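Local coordinates for protein Ral guanine nucleotide dissociation stimulator-like 2 (Mus musculus, PDB 4JGW) that probably acts as a guanine nucleotide exchange factor and, as a putative effector of Ras or Rap, associates with GTP-bound Rap1A and H-Ras in vitro, at residues E101-E104 with S105-P108; A207-L210 with T211-D214. One frame throughout, in Å; residues are numbered along the deposited sequence.

Contact 1 of 2, residues E101-E104 with S105-P108; sequences EALE and SYPP. Unlike the reference sequence in segment 105-108: Tyr106 (reference His).
Ser105 N donates to water 1 over 2.8 Å, and that water passes a hydrogen of its own to Glu101 O at 3.2 Å. The carbonyl of Glu101, on the last residue of helix 89-101, is thus tied through solvent to the chain just beyond it; it also accepts a weak bond from Glu104 N. The next link is direct but weak as well: Tyr106 N reaches Leu103 O at 3.4 Å. With Glu104 and Ser105 both in near-helical backbone conformation between them, Leu103 to Tyr106 form a type I beta turn. The turn belongs to the short connection between helices 89-101 and 108-128 in the N-terminal Ras-GEF (REM) part of the chain, and Pro107, the N-cap of the second helix, follows at once. Across the turn the side chains make a CH-pi contact. Leu103 CD1 stands over one face of the tyrosine ring, 3.7 Å from the ring centroid and 17° off the normal, displaced toward the rim and 3.6 Å from both Tyr106 CE1 and Tyr106 CZ. Tyr106 keeps CG beside its own backbone N, opposite the carbonyl carbon (chi1 -82°), which carries the ring back over the leucine. A branched apolar residue suits position 103, because it is buried, whereas Ser105 and Tyr106 are exposed. Tyr106, where the reference sequence has histidine, offers a broad face to that methyl, though it also touches a crystal neighbour. The Glu104 chain, extended beyond CG, reaches helix 138-151, where it touches Phe147 and Thr151 and forms a salt bridge with Arg150.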
loop_
_atom_site.group_PDB
_atom_site.type_symbol
_atom_site.label_atom_id
_atom_site.label_comp_id
_atom_site.label_asym_id
_atom_site.label_seq_id
_atom_site.Cartn_x
_atom_site.Cartn_y
_atom_site.Cartn_z
ATOM N N GLU A 101 -34.188 1.114 0.436
ATOM C CA GLU A 101 -35.453 1.704 -0.011
ATOM C C GLU A 101 -36.423 0.666 -0.570
ATOM O O GLU A 101 -37.629 0.749 -0.334
ATOM C CB GLU A 101 -35.201 2.797 -1.053
ATOM C CG GLU A 101 -34.740 4.121 -0.466
ATOM C CD GLU A 101 -34.154 5.059 -1.508
ATOM O OE1 GLU A 101 -34.302 4.795 -2.722
ATOM O OE2 GLU A 101 -33.541 6.070 -1.109
ATOM N N ALA A 102 -35.893 -0.308 -1.307
ATOM C CA ALA A 102 -36.700 -1.399 -1.859
ATOM C C ALA A 102 -37.103 -2.406 -0.779
ATOM O O ALA A 102 -37.698 -3.449 -1.073
ATOM C CB ALA A 102 -35.949 -2.095 -2.984
ATOM N N LEU A 103 -36.786 -2.075 0.471
ATOM C CA LEU A 103 -37.003 -2.970 1.596
ATOM C C LEU A 103 -37.847 -2.306 2.687
ATOM O O LEU A 103 -38.002 -2.851 3.783
ATOM C CB LEU A 103 -35.652 -3.422 2.155
ATOM C CG LEU A 103 -35.387 -4.927 2.256
ATOM C CD1 LEU A 103 -35.312 -5.571 0.877
ATOM C CD2 LEU A 103 -34.098 -5.167 3.005
ATOM N N GLU A 104 -38.395 -1.134 2.372
ATOM C CA GLU A 104 -39.238 -0.380 3.302
ATOM C C GLU A 104 -40.625 -0.995 3.506
ATOM O O GLU A 104 -41.251 -0.785 4.548
ATOM C CB GLU A 104 -39.365 1.080 2.852
ATOM C CG GLU A 104 -38.219 1.971 3.311
ATOM C CD GLU A 104 -38.329 3.390 2.785
ATOM O OE1 GLU A 104 -38.082 3.604 1.579
ATOM O OE2 GLU A 104 -38.655 4.296 3.580
ATOM N N SER A 105 -41.098 -1.747 2.513
ATOM C CA SER A 105 -42.400 -2.419 2.589
ATOM C C SER A 105 -42.333 -3.763 3.316
ATOM O O SER A 105 -43.368 -4.353 3.637
ATOM C CB SER A 105 -42.988 -2.616 1.189
ATOM O OG SER A 105 -43.432 -1.386 0.644
ATOM N N TYR A 106 -41.114 -4.232 3.572
ATOM C CA TYR A 106 -40.873 -5.515 4.240
ATOM C C TYR A 106 -41.314 -5.502 5.708
ATOM O O TYR A 106 -41.397 -4.432 6.315
ATOM C CB TYR A 106 -39.388 -5.883 4.139
ATOM C CG TYR A 106 -38.984 -6.529 2.830
ATOM C CD1 TYR A 106 -39.152 -5.863 1.614
ATOM C CD2 TYR A 106 -38.415 -7.800 2.810
ATOM C CE1 TYR A 106 -38.776 -6.454 0.414
ATOM C CE2 TYR A 106 -38.034 -8.399 1.617
ATOM C CZ TYR A 106 -38.216 -7.721 0.425
ATOM O OH TYR A 106 -37.840 -8.313 -0.758
ATOM N N PRO A 107 -41.613 -6.691 6.277
ATOM C CA PRO A 107 -41.968 -6.801 7.697
ATOM C C PRO A 107 -40.855 -6.288 8.620
ATOM O O PRO A 107 -39.676 -6.490 8.321
ATOM C CB PRO A 107 -42.184 -8.310 7.898
ATOM C CG PRO A 107 -41.593 -8.966 6.700
ATOM C CD PRO A 107 -41.743 -7.987 5.588
ATOM N N PRO A 108 -41.233 -5.630 9.737
ATOM C CA PRO A 108 -40.316 -4.953 10.670
ATOM C C PRO A 108 -39.084 -5.761 11.093
ATOM O O PRO A 108 -38.018 -5.179 11.302
ATOM C CB PRO A 108 -41.203 -4.650 11.891
ATOM C CG PRO A 108 -42.497 -5.387 11.657
ATOM C CD PRO A 108 -42.632 -5.496 10.178
HETATM O O HOH W 1 -40.318 -0.993 -0.045
#

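Contact 2 of 2, residues A207-L210 with T211-D214; sequences AEQL and TLLD
Two turns of helix 203-219, in the Ras-GEF catalytic domain, link Ala207-Leu210 to Thr211-Asp214 through i to i+4 bonds, to which threonine and aspartate add side-chain contacts. Ala207 O is gripped twice by one residue: Thr211 N comes to 2.8 Å and Thr211 OG1 to 2.7 Å. The hydroxyl approaches from above the carbonyl plane, 43° out of it, whereas the amide is only slightly tilted. With chi1 at -51°, OG1 lies beside its own backbone N and drops back onto the preceding turn, so a buried hydroxyl can spend its hydrogen within the helix while accepting from Asn306 ND2. Leu212 N and Asp214 N continue the helical pattern, each 3.0 Å from its acceptor, Glu208 O and Leu210 O respectively. Water 2 donates to Leu210 O at 2.9 Å and, weakly, to Asp214 OD1 at 2.7 Å. The other carboxylate oxygen, Asp214 OD2, lies 3.1 Å from Leu210 O; both are acceptors, so this is no hydrogen bond. Hydrogen bonds from Ser309 OG and Asn306 ND2 to OD2 probably offset that closeness. Gln209 runs alongside Leu212, its OE1 3.8 Å from Leu212 CD2; the bend at chi2 (46°) brings OE1 to Asn444 N and Gln448 NE2, both of which donate to it, as suits a buried amide. Leu210 and Leu213 pack against neighbouring helices: Leu210 on Val297 of helix 284-303, Val256 of helix 244-264 and Leu451 of helix 445-453, Leu213 on Gln252 and Leu451, while small Ala207 fits against Glu300 and Cys301.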
loop_
_atom_site.group_PDB
_atom_site.type_symbol
_atom_site.label_atom_id
_atom_site.label_comp_id
_atom_site.label_asym_id
_atom_site.label_seq_id
_atom_site.Cartn_x
_atom_site.Cartn_y
_atom_site.Cartn_z
ATOM N N ALA A 207 19.980 7.347 8.628
ATOM C CA ALA A 207 19.029 6.255 8.421
ATOM C C ALA A 207 17.740 6.473 9.215
ATOM O O ALA A 207 16.643 6.371 8.659
ATOM C CB ALA A 207 19.661 4.923 8.785
ATOM N N GLU A 208 17.886 6.792 10.502
ATOM C CA GLU A 208 16.748 7.100 11.377
ATOM C C GLU A 208 15.880 8.221 10.818
ATOM O O GLU A 208 14.651 8.181 10.914
ATOM C CB GLU A 208 17.234 7.480 12.779
ATOM C CG GLU A 208 17.694 6.301 13.621
ATOM C CD GLU A 208 18.482 6.718 14.857
ATOM O OE1 GLU A 208 18.534 7.926 15.181
ATOM O OE2 GLU A 208 19.055 5.825 15.512
ATOM N N GLN A 209 16.536 9.215 10.229
ATOM C CA GLN A 209 15.863 10.389 9.697
ATOM C C GLN A 209 15.189 10.094 8.358
ATOM O O GLN A 209 14.096 10.594 8.085
ATOM C CB GLN A 209 16.868 11.535 9.571
ATOM C CG GLN A 209 16.396 12.869 10.136
ATOM C CD GLN A 209 15.744 12.772 11.514
ATOM O OE1 GLN A 209 14.789 13.485 11.788
ATOM N NE2 GLN A 209 16.258 11.900 12.377
ATOM N N LEU A 210 15.841 9.280 7.532
ATOM C CA LEU A 210 15.239 8.803 6.289
ATOM C C LEU A 210 14.023 7.923 6.587
ATOM O O LEU A 210 13.012 7.999 5.894
ATOM C CB LEU A 210 16.260 8.036 5.436
ATOM C CG LEU A 210 17.413 8.799 4.772
ATOM C CD1 LEU A 210 18.308 7.833 4.018
ATOM C CD2 LEU A 210 16.912 9.893 3.834
ATOM N N THR A 211 14.132 7.107 7.636
ATOM C CA THR A 211 13.056 6.210 8.054
ATOM C C THR A 211 11.843 6.967 8.605
ATOM O O THR A 211 10.703 6.581 8.345
ATOM C CB THR A 211 13.558 5.156 9.068
ATOM O OG1 THR A 211 14.725 4.514 8.543
ATOM C CG2 THR A 211 12.494 4.099 9.329
ATOM N N LEU A 212 12.093 8.050 9.341
ATOM C CA LEU A 212 11.017 8.907 9.846
ATOM C C LEU A 212 10.154 9.455 8.709
ATOM O O LEU A 212 8.927 9.447 8.798
ATOM C CB LEU A 212 11.586 10.061 10.680
ATOM C CG LEU A 212 10.608 10.886 11.522
ATOM C CD1 LEU A 212 10.164 10.124 12.769
ATOM C CD2 LEU A 212 11.236 12.212 11.912
ATOM N N LEU A 213 10.803 9.924 7.646
ATOM C CA LEU A 213 10.101 10.444 6.475
ATOM C C LEU A 213 9.382 9.332 5.707
ATOM O O LEU A 213 8.228 9.501 5.305
ATOM C CB LEU A 213 11.065 11.200 5.553
ATOM C CG LEU A 213 11.689 12.508 6.060
ATOM C CD1 LEU A 213 12.918 12.860 5.238
ATOM C CD2 LEU A 213 10.688 13.661 6.052
ATOM N N ASP A 214 10.066 8.204 5.515
ATOM C CA ASP A 214 9.494 7.045 4.830
ATOM C C ASP A 214 8.313 6.441 5.588
ATOM O O ASP A 214 7.309 6.065 4.975
ATOM C CB ASP A 214 10.556 5.963 4.600
ATOM C CG ASP A 214 11.593 6.362 3.567
ATOM O OD1 ASP A 214 11.267 7.123 2.629
ATOM O OD2 ASP A 214 12.746 5.902 3.695
HETATM O O HOH W 2 13.238 8.940 3.208
#

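How the contacts relate
Contact 1 lies at the surface, in the N-terminal Ras-GEF region, whereas contact 2 is buried within the Ras-GEF domain. They share no helix, their centres are 54 Å apart, and they sit on opposite sides of the chain's centre. Each has a water bridging backbone and a neighbouring polar atom, but to different ends: in 101-108 it spans a place where helical bonding has given out, in 207-214 it joins a carbonyl already bonded in the helix to a carboxylate. The loop relies on weak backbone bonds and one methyl-on-ring contact; the helix has mostly sound bonds, with Gln209, Thr211 and Asp214 bonded to surrounding segments and Leu210 and Leu213 packed against neighbouring helices.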